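Local coordinates for envelope polyprotein (Puumala orthohantavirus, PDB 5FXU), which forms the Gn subunit of the hantaviral surface glycoproteins, is displayed on the virion and probably takes part in host-cell entry, at residues I296-T310 and I322-V335. Sequence-based numbering, arbitrary orientation.
Sequences IQGVAFSGNPLYTST and IWAPGIIMEGNHSV. With NAG (2-acetamido-2-deoxy-beta-D-glucopyranose), chain D; NAG (2-acetamido-2-deoxy-beta-D-glucopyranose), chain C.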
ATOM      1  N   ILE A 296     -10.371  -0.776  18.321  1.00 37.69           N
ATOM      2  CA  ILE A 296      -9.107  -0.362  17.714  1.00 36.90           C
ATOM      3  C   ILE A 296      -8.269   0.427  18.715  1.00 36.36           C
ATOM      4  O   ILE A 296      -8.814   1.109  19.570  1.00 36.13           O
ATOM      5  CB  ILE A 296      -9.365   0.462  16.421  1.00 36.90           C
ATOM      6  CG1 ILE A 296      -8.091   0.539  15.571  1.00 35.54           C
ATOM      7  CG2 ILE A 296      -9.959   1.840  16.735  1.00 36.94           C
ATOM      8  CD1 ILE A 296      -8.267   1.300  14.288  1.00 35.50           C
ATOM      9  N   GLN A 297      -6.953   0.302  18.610  1.00 35.72           N
ATOM     10  CA  GLN A 297      -6.031   1.122  19.388  1.00 35.46           C
ATOM     11  C   GLN A 297      -4.886   1.617  18.525  1.00 33.20           C
ATOM     12  O   GLN A 297      -4.689   1.176  17.388  1.00 31.56           O
ATOM     13  CB  GLN A 297      -5.477   0.341  20.591  1.00 36.59           C
ATOM     14  CG  GLN A 297      -4.522  -0.761  20.193  1.00 37.97           C
ATOM     15  CD  GLN A 297      -4.136  -1.686  21.343  1.00 39.95           C
ATOM     16  OE1 GLN A 297      -4.873  -1.839  22.299  1.00 42.67           O
ATOM     17  NE2 GLN A 297      -2.990  -2.342  21.218  1.00 40.77           N
ATOM     18  N   GLY A 298      -4.116   2.525  19.091  1.00 31.62           N
ATOM     19  CA  GLY A 298      -3.000   3.087  18.387  1.00 31.20           C
ATOM     20  C   GLY A 298      -2.278   4.087  19.238  1.00 31.43           C
ATOM     21  O   GLY A 298      -2.541   4.188  20.427  1.00 32.55           O
ATOM     22  N   VAL A 299      -1.391   4.847  18.609  1.00 31.64           N
ATOM     23  CA  VAL A 299      -0.601   5.870  19.270  1.00 32.53           C
ATOM     24  C   VAL A 299      -0.840   7.205  18.601  1.00 32.35           C
ATOM     25  O   VAL A 299      -0.594   7.384  17.407  1.00 31.73           O
ATOM     26  CB  VAL A 299       0.876   5.506  19.204  1.00 33.79           C
ATOM     27  CG1 VAL A 299       1.747   6.612  19.782  1.00 35.26           C
ATOM     28  CG2 VAL A 299       1.103   4.212  19.975  1.00 33.63           C
ATOM     29  N   ALA A 300      -1.338   8.140  19.391  1.00 33.29           N
ATOM     30  CA  ALA A 300      -1.543   9.499  18.955  1.00 33.46           C
ATOM     31  C   ALA A 300      -0.201  10.183  18.799  1.00 33.66           C
ATOM     32  O   ALA A 300       0.692  10.006  19.635  1.00 33.21           O
ATOM     33  CB  ALA A 300      -2.386  10.259  19.970  1.00 34.88           C
ATOM     34  N   PHE A 301      -0.086  10.996  17.751  1.00 33.05           N
ATOM     35  CA  PHE A 301       1.086  11.798  17.558  1.00 33.54           C
ATOM     36  C   PHE A 301       0.727  13.182  17.009  1.00 35.00           C
ATOM     37  O   PHE A 301      -0.391  13.423  16.537  1.00 33.79           O
ATOM     38  CB  PHE A 301       2.052  11.096  16.614  1.00 32.48           C
ATOM     39  CG  PHE A 301       1.603  11.089  15.190  1.00 31.82           C
ATOM     40  CD1 PHE A 301       0.785  10.071  14.710  1.00 30.98           C
ATOM     41  CD2 PHE A 301       1.992  12.104  14.311  1.00 31.57           C
ATOM     42  CE1 PHE A 301       0.383  10.052  13.376  1.00 30.52           C
ATOM     43  CE2 PHE A 301       1.576  12.088  12.987  1.00 31.42           C
ATOM     44  CZ  PHE A 301       0.772  11.064  12.523  1.00 30.52           C
ATOM     45  N   SER A 302       1.716  14.069  17.066  1.00 36.98           N
ATOM     46  CA  SER A 302       1.667  15.354  16.384  1.00 40.21           C
ATOM     47  C   SER A 302       2.955  15.566  15.617  1.00 41.84           C
ATOM     48  O   SER A 302       3.949  14.870  15.829  1.00 44.14           O
ATOM     49  CB  SER A 302       1.443  16.503  17.374  1.00 41.13           C
ATOM     50  OG  SER A 302       2.517  16.586  18.280  1.00 41.60           O
ATOM     51  N   GLY A 303       2.916  16.534  14.724  1.00 43.42           N
ATOM     52  CA  GLY A 303       4.039  16.870  13.909  1.00 45.21           C
ATOM     53  C   GLY A 303       3.839  16.282  12.542  1.00 47.13           C
ATOM     54  O   GLY A 303       2.720  15.996  12.118  1.00 46.45           O
ATOM     55  N   ASN A 304       4.951  16.075  11.866  1.00 51.01           N
ATOM     56  CA  ASN A 304       4.918  15.708  10.473  1.00 53.50           C
ATOM     57  C   ASN A 304       4.406  14.291  10.313  1.00 50.17           C
ATOM     58  O   ASN A 304       4.881  13.370  10.988  1.00 48.31           O
ATOM     59  CB  ASN A 304       6.248  15.950   9.775  1.00 60.10           C
ATOM     60  CG  ASN A 304       6.715  17.407   9.921  1.00 64.23           C
ATOM     61  OD1 ASN A 304       7.083  17.855  11.019  1.00 70.27           O
ATOM     62  ND2 ASN A 304       6.653  18.159   8.829  1.00 65.61           N
ATOM     63  N   PRO A 305       3.388  14.116   9.464  1.00 48.14           N
ATOM     64  CA  PRO A 305       2.914  12.768   9.201  1.00 47.66           C
ATOM     65  C   PRO A 305       4.059  11.936   8.654  1.00 48.56           C
ATOM     66  O   PRO A 305       4.886  12.452   7.906  1.00 54.70           O
ATOM     67  CB  PRO A 305       1.828  12.979   8.160  1.00 47.93           C
ATOM     68  CG  PRO A 305       2.136  14.293   7.537  1.00 49.24           C
ATOM     69  CD  PRO A 305       2.673  15.116   8.660  1.00 49.04           C
ATOM     70  N   LEU A 306       4.172  10.702   9.089  1.00 45.80           N
ATOM     71  CA  LEU A 306       5.289   9.874   8.690  1.00 44.96           C
ATOM     72  C   LEU A 306       4.789   8.612   7.967  1.00 41.96           C
ATOM     73  O   LEU A 306       5.155   8.369   6.825  1.00 43.03           O
ATOM     74  CB  LEU A 306       6.124   9.531   9.907  1.00 46.76           C
ATOM     75  CG  LEU A 306       7.548   9.031   9.656  1.00 49.93           C
ATOM     76  CD1 LEU A 306       8.387  10.061   8.908  1.00 52.06           C
ATOM     77  CD2 LEU A 306       8.205   8.710  10.989  1.00 51.73           C
ATOM     78  N   TYR A 307       3.928   7.848   8.619  1.00 38.84           N
ATOM     79  CA  TYR A 307       3.342   6.641   8.036  1.00 36.50           C
ATOM     80  C   TYR A 307       1.996   6.954   7.398  1.00 34.97           C
ATOM     81  O   TYR A 307       1.404   7.990   7.644  1.00 34.56           O
ATOM     82  CB  TYR A 307       3.172   5.576   9.120  1.00 36.04           C
ATOM     83  CG  TYR A 307       4.447   5.288   9.881  1.00 36.83           C
ATOM     84  CD1 TYR A 307       5.580   4.857   9.214  1.00 37.13           C
ATOM     85  CD2 TYR A 307       4.515   5.438  11.266  1.00 38.08           C
ATOM     86  CE1 TYR A 307       6.755   4.600   9.891  1.00 38.36           C
ATOM     87  CE2 TYR A 307       5.685   5.181  11.958  1.00 38.85           C
ATOM     88  CZ  TYR A 307       6.800   4.764  11.258  1.00 39.49           C
ATOM     89  OH  TYR A 307       7.975   4.532  11.915  1.00 42.75           O
ATOM     90  N   THR A 308       1.501   6.020   6.607  1.00 32.94           N
ATOM     91  CA  THR A 308       0.155   6.092   6.096  1.00 32.38           C
ATOM     92  C   THR A 308      -0.841   5.992   7.251  1.00 32.20           C
ATOM     93  O   THR A 308      -0.536   5.406   8.289  1.00 33.46           O
ATOM     94  CB  THR A 308      -0.126   4.969   5.042  1.00 32.33           C
ATOM     95  OG1 THR A 308       0.042   3.681   5.626  1.00 32.23           O
ATOM     96  CG2 THR A 308       0.792   5.093   3.854  1.00 32.27           C
ATOM     97  N   SER A 309      -2.035   6.529   7.043  1.00 30.95           N
ATOM     98  CA  SER A 309      -3.067   6.611   8.064  1.00 30.85           C
ATOM     99  C   SER A 309      -4.273   5.755   7.702  1.00 30.34           C
ATOM    100  O   SER A 309      -5.343   5.961   8.256  1.00 30.16           O
ATOM    101  CB  SER A 309      -3.522   8.062   8.215  1.00 32.64           C
ATOM    102  OG  SER A 309      -2.419   8.939   8.290  1.00 34.39           O
ATOM    103  N   THR A 310      -4.105   4.777   6.813  1.00 28.97           N
ATOM    104  CA  THR A 310      -5.224   3.932   6.371  1.00 29.18           C
ATOM    105  C   THR A 310      -4.941   2.444   6.629  1.00 28.66           C
ATOM    106  O   THR A 310      -3.807   1.984   6.525  1.00 27.00           O
ATOM    107  CB  THR A 310      -5.485   4.105   4.880  1.00 29.42           C
ATOM    108  OG1 THR A 310      -4.273   3.820   4.182  1.00 30.99           O
ATOM    109  CG2 THR A 310      -5.922   5.542   4.550  1.00 30.25           C
ATOM    110  N   ILE A 322     -10.370   1.908   7.945  1.00 31.89           N
ATOM    111  CA  ILE A 322     -10.103   2.973   8.897  1.00 33.02           C
ATOM    112  C   ILE A 322      -9.197   4.020   8.307  1.00 31.10           C
ATOM    113  O   ILE A 322      -8.247   3.712   7.643  1.00 30.15           O
ATOM    114  CB  ILE A 322      -9.463   2.414  10.185  1.00 35.34           C
ATOM    115  CG1 ILE A 322     -10.501   1.577  10.919  1.00 37.52           C
ATOM    116  CG2 ILE A 322      -9.049   3.524  11.147  1.00 35.69           C
ATOM    117  CD1 ILE A 322      -9.968   0.226  11.232  1.00 40.03           C
ATOM    118  N   TRP A 323      -9.555   5.269   8.543  1.00 31.18           N
ATOM    119  CA  TRP A 323      -8.731   6.405   8.275  1.00 30.70           C
ATOM    120  C   TRP A 323      -8.500   7.118   9.616  1.00 30.63           C
ATOM    121  O   TRP A 323      -9.448   7.608  10.219  1.00 30.94           O
ATOM    122  CB  TRP A 323      -9.456   7.329   7.293  1.00 31.21           C
ATOM    123  CG  TRP A 323      -8.720   8.587   7.007  1.00 31.76           C
ATOM    124  CD1 TRP A 323      -7.395   8.741   6.881  1.00 30.78           C
ATOM    125  CD2 TRP A 323      -9.302   9.867   6.787  1.00 33.01           C
ATOM    126  NE1 TRP A 323      -7.105  10.034   6.615  1.00 32.34           N
ATOM    127  CE2 TRP A 323      -8.265  10.751   6.550  1.00 33.13           C
ATOM    128  CE3 TRP A 323     -10.616  10.337   6.749  1.00 34.88           C
ATOM    129  CZ2 TRP A 323      -8.478  12.098   6.281  1.00 35.24           C
ATOM    130  CZ3 TRP A 323     -10.840  11.663   6.485  1.00 36.78           C
ATOM    131  CH2 TRP A 323      -9.771  12.539   6.255  1.00 36.65           C
ATOM    132  N   ALA A 324      -7.248   7.174  10.068  1.00 29.41           N
ATOM    133  CA  ALA A 324      -6.935   7.643  11.402  1.00 28.62           C
ATOM    134  C   ALA A 324      -5.895   8.748  11.408  1.00 27.98           C
ATOM    135  O   ALA A 324      -4.732   8.517  11.709  1.00 27.38           O
ATOM    136  CB  ALA A 324      -6.502   6.474  12.272  1.00 27.72           C
ATOM    137  N   PRO A 325      -6.312   9.959  11.064  1.00 29.04           N
ATOM    138  CA  PRO A 325      -5.339  11.038  10.988  1.00 29.28           C
ATOM    139  C   PRO A 325      -4.847  11.415  12.361  1.00 30.52           C
ATOM    140  O   PRO A 325      -5.645  11.526  13.294  1.00 31.05           O
ATOM    141  CB  PRO A 325      -6.108  12.183  10.353  1.00 30.59           C
ATOM    142  CG  PRO A 325      -7.540  11.809  10.357  1.00 31.02           C
ATOM    143  CD  PRO A 325      -7.616  10.323  10.472  1.00 30.34           C
ATOM    144  N   GLY A 326      -3.534  11.562  12.481  1.00 31.10           N
ATOM    145  CA  GLY A 326      -2.889  11.870  13.749  1.00 32.01           C
ATOM    146  C   GLY A 326      -2.723  10.673  14.671  1.00 32.19           C
ATOM    147  O   GLY A 326      -2.347  10.837  15.811  1.00 33.77           O
ATOM    148  N   ILE A 327      -2.995   9.465  14.189  1.00 32.33           N
ATOM    149  CA  ILE A 327      -2.855   8.245  14.998  1.00 32.48           C
ATOM    150  C   ILE A 327      -2.127   7.162  14.194  1.00 31.95           C
ATOM    151  O   ILE A 327      -2.530   6.852  13.081  1.00 32.29           O
ATOM    152  CB  ILE A 327      -4.221   7.669  15.393  1.00 32.86           C
ATOM    153  CG1 ILE A 327      -5.052   8.727  16.133  1.00 33.01           C
ATOM    154  CG2 ILE A 327      -4.047   6.404  16.236  1.00 32.61           C
ATOM    155  CD1 ILE A 327      -6.483   8.326  16.406  1.00 33.47           C
ATOM    156  N   ILE A 328      -1.079   6.581  14.775  1.00 31.97           N
ATOM    157  CA  ILE A 328      -0.460   5.386  14.217  1.00 31.76           C
ATOM    158  C   ILE A 328      -1.280   4.202  14.716  1.00 32.33           C
ATOM    159  O   ILE A 328      -1.136   3.806  15.885  1.00 32.41           O
ATOM    160  CB  ILE A 328       1.005   5.235  14.655  1.00 31.72           C
ATOM    161  CG1 ILE A 328       1.793   6.473  14.244  1.00 31.29           C
ATOM    162  CG2 ILE A 328       1.630   3.961  14.027  1.00 31.74           C
ATOM    163  CD1 ILE A 328       3.137   6.589  14.909  1.00 31.55           C
ATOM    164  N   MET A 329      -2.152   3.665  13.855  1.00 32.86           N
ATOM    165  CA  MET A 329      -3.006   2.547  14.251  1.00 34.85           C
ATOM    166  C   MET A 329      -2.163   1.277  14.551  1.00 33.69           C
ATOM    167  O   MET A 329      -1.062   1.080  14.010  1.00 32.67           O
ATOM    168  CB  MET A 329      -4.176   2.312  13.267  1.00 37.71           C
ATOM    169  CG  MET A 329      -3.763   1.890  11.881  1.00 41.23           C
ATOM    170  SD  MET A 329      -5.238   1.834  10.850  1.00 47.31           S
ATOM    171  CE  MET A 329      -4.866   3.261   9.850  1.00 46.28           C
ATOM    172  N   GLU A 330      -2.632   0.479  15.506  1.00 33.94           N
ATOM    173  CA  GLU A 330      -1.883  -0.685  15.976  1.00 34.50           C
ATOM    174  C   GLU A 330      -1.673  -1.647  14.810  1.00 34.38           C
ATOM    175  O   GLU A 330      -2.632  -2.160  14.254  1.00 33.04           O
ATOM    176  CB  GLU A 330      -2.657  -1.391  17.093  1.00 35.19           C
ATOM    177  CG  GLU A 330      -1.997  -2.649  17.671  1.00 36.62           C
ATOM    178  CD  GLU A 330      -0.674  -2.304  18.311  1.00 37.75           C
ATOM    179  OE1 GLU A 330      -0.657  -1.903  19.511  1.00 38.27           O
ATOM    180  OE2 GLU A 330       0.335  -2.350  17.581  1.00 37.32           O
ATOM    181  N   GLY A 331      -0.417  -1.873  14.448  1.00 28.86           N
ATOM    182  CA  GLY A 331      -0.066  -2.885  13.453  1.00 33.07           C
ATOM    183  C   GLY A 331       0.890  -3.979  13.924  1.00 36.14           C
ATOM    184  O   GLY A 331       1.282  -4.838  13.115  1.00 38.17           O
ATOM    185  N   ASN A 332       1.261  -3.961  15.212  1.00 36.63           N
ATOM    186  CA  ASN A 332       2.164  -4.965  15.793  1.00 39.95           C
ATOM    187  C   ASN A 332       1.448  -6.323  15.779  1.00 38.76           C
ATOM    188  O   ASN A 332       0.423  -6.508  16.429  1.00 36.70           O
ATOM    189  CB  ASN A 332       2.614  -4.524  17.207  1.00 42.90           C
ATOM    190  CG  ASN A 332       3.444  -5.559  17.945  1.00 48.30           C
ATOM    191  OD1 ASN A 332       3.722  -6.649  17.441  1.00 47.59           O
ATOM    192  ND2 ASN A 332       3.843  -5.206  19.175  1.00 51.95           N
ATOM    193  N   HIS A 333       1.993  -7.257  15.000  1.00 39.48           N
ATOM    194  CA  HIS A 333       1.386  -8.585  14.814  1.00 40.08           C
ATOM    195  C   HIS A 333       1.431  -9.501  16.047  1.00 42.05           C
ATOM    196  O   HIS A 333       0.628 -10.444  16.149  1.00 42.56           O
ATOM    197  CB  HIS A 333       2.011  -9.281  13.608  1.00 38.07           C
ATOM    198  CG  HIS A 333       1.773  -8.552  12.323  1.00 34.74           C
ATOM    199  ND1 HIS A 333       0.546  -8.530  11.698  1.00 34.56           N
ATOM    200  CD2 HIS A 333       2.588  -7.787  11.570  1.00 32.81           C
ATOM    201  CE1 HIS A 333       0.623  -7.797  10.604  1.00 33.45           C
ATOM    202  NE2 HIS A 333       1.852  -7.330  10.506  1.00 32.40           N
ATOM    203  N   SER A 334       2.337  -9.212  16.983  1.00 43.57           N
ATOM    204  CA  SER A 334       2.396  -9.935  18.267  1.00 46.67           C
ATOM    205  C   SER A 334       1.201  -9.673  19.196  1.00 48.03           C
ATOM    206  O   SER A 334       0.956 -10.439  20.114  1.00 52.18           O
ATOM    207  CB  SER A 334       3.678  -9.575  19.012  1.00 46.66           C
ATOM    208  OG  SER A 334       4.823  -9.795  18.203  1.00 46.06           O
ATOM    209  N   VAL A 335       0.485  -8.579  18.976  1.00 50.11           N
ATOM    210  CA  VAL A 335      -0.724  -8.238  19.739  1.00 51.66           C
ATOM    211  C   VAL A 335      -1.892  -9.039  19.171  1.00 51.04           C
ATOM    212  O   VAL A 335      -1.896  -9.346  17.983  1.00 52.95           O
ATOM    213  CB  VAL A 335      -0.962  -6.706  19.657  1.00 54.60           C
ATOM    214  CG1 VAL A 335      -2.337  -6.291  20.148  1.00 55.98           C
ATOM    215  CG2 VAL A 335       0.121  -5.988  20.449  1.00 57.52           C
TER
HETATM  216  C1  NAG D   1       4.594  -6.059  20.062  1.00 57.67           C
HETATM  217  C2  NAG D   1       5.557  -5.206  20.854  1.00 62.63           C
HETATM  218  C3  NAG D   1       6.316  -6.074  21.849  1.00 66.26           C
HETATM  219  C4  NAG D   1       5.339  -6.728  22.822  1.00 68.94           C
HETATM  220  C5  NAG D   1       4.245  -7.459  22.038  1.00 66.12           C
HETATM  221  C6  NAG D   1       3.125  -7.929  22.963  1.00 65.85           C
HETATM  222  C7  NAG D   1       6.579  -3.232  19.747  1.00 59.80           C
HETATM  223  C8  NAG D   1       5.757  -2.260  20.547  1.00 56.65           C
HETATM  224  N2  NAG D   1       6.456  -4.554  19.924  1.00 61.14           N
HETATM  225  O3  NAG D   1       7.260  -5.255  22.546  1.00 65.66           O
HETATM  226  O4  NAG D   1       6.044  -7.687  23.630  1.00 81.80           O
HETATM  227  O5  NAG D   1       3.682  -6.627  21.012  1.00 62.54           O
HETATM  228  O6  NAG D   1       2.418  -6.794  23.468  1.00 68.81           O
HETATM  229  O7  NAG D   1       7.375  -2.822  18.926  1.00 60.57           O
HETATM  230  C1  NAG C   1       0.559  18.596  10.341  1.00 40.73           C
HETATM  231  C2  NAG C   1       0.901  19.504  11.514  1.00 47.95           C
HETATM  232  C3  NAG C   1       1.096  20.936  11.034  1.00 52.59           C
HETATM  233  C4  NAG C   1       1.956  21.077   9.767  1.00 55.98           C
HETATM  234  C5  NAG C   1       1.687  19.961   8.741  1.00 53.20           C
HETATM  235  C6  NAG C   1       2.729  19.837   7.630  1.00 51.18           C
HETATM  236  C7  NAG C   1      -0.024  19.173  13.770  1.00 43.80           C
HETATM  237  C8  NAG C   1      -1.283  19.254  14.570  1.00 43.26           C
HETATM  238  N2  NAG C   1      -0.180  19.510  12.487  1.00 44.72           N
HETATM  239  O3  NAG C   1       1.660  21.684  12.111  1.00 50.27           O
HETATM  240  O4  NAG C   1       1.554  22.354   9.243  1.00 67.73           O
HETATM  241  O5  NAG C   1       1.626  18.693   9.408  1.00 46.13           O
HETATM  242  O6  NAG C   1       3.890  19.160   8.129  1.00 54.07           O
HETATM  243  O7  NAG C   1       1.033  18.825  14.280  1.00 43.87           O
HETATM  244  O   HOH W   1       0.088   6.804  10.921  1.00 37.58           O
HETATM  245  O   HOH W   2      -1.396   4.269  10.866  1.00 44.30           O
HETATM  246  O   HOH W   3      -1.914   8.835  10.931  1.00 35.35           O
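Q297 and E330 are joined twice, once through the backbone and once through side chains that run side by side. E330 N donates to Q297 O, while Q297 NE2 donates to E330 OE1 at 2.9 Å; OE1 accepts on its anti lone pair and lies near the plane of the Q297 amide, although the two flat groups are turned 59° apart. The other carboxylate oxygen, E330 OE2, accepts from N332 N at 3.0 Å, so both oxygens are gripped and the acid links the strand to the turn bearing the N332-linked sugar. There N332 OD1 closes an Asx turn with S334 N, its ND2 being spent on the glycan.

From this end the backbone ladder continues: V299 and I328 exchange bonds as an antiparallel hydrogen-bonded pair, and F301 N reaches G326 O at 3.0 Å. G298 faces M329 with only 4.2 Å between their CA atoms, and I328 O already sits 3.2 Å from G298 CA. F301, its CG between the backbone N and the carbonyl carbon (chi1 72°), swings its ring back over the turn, where G326 CA lies over one face, 4.2 Å from the centroid. I328 CG1 packs on F301 CD1, and I328 CD1 meets the edge of the Y307 ring.

Further along, A324 N bonds S309 O, and M329 bends its CE in beside that carbonyl. Water 2 bridges T308 O to M329 N, and water 3 lies within hydrogen-bonding distance of A324 O and of S309 OG, which also bonds C116 N. Next to Q297, I296 reaches toward I322, and their CD1 atoms meet tip to tip, 3.7 Å apart.

The whole illustrates an antiparallel beta ladder: strand 327-329, entered through the type II turn A324–I327, is an outer strand of a three-stranded antiparallel sheet within the chain, with 296-302 at its centre, in the Gn head.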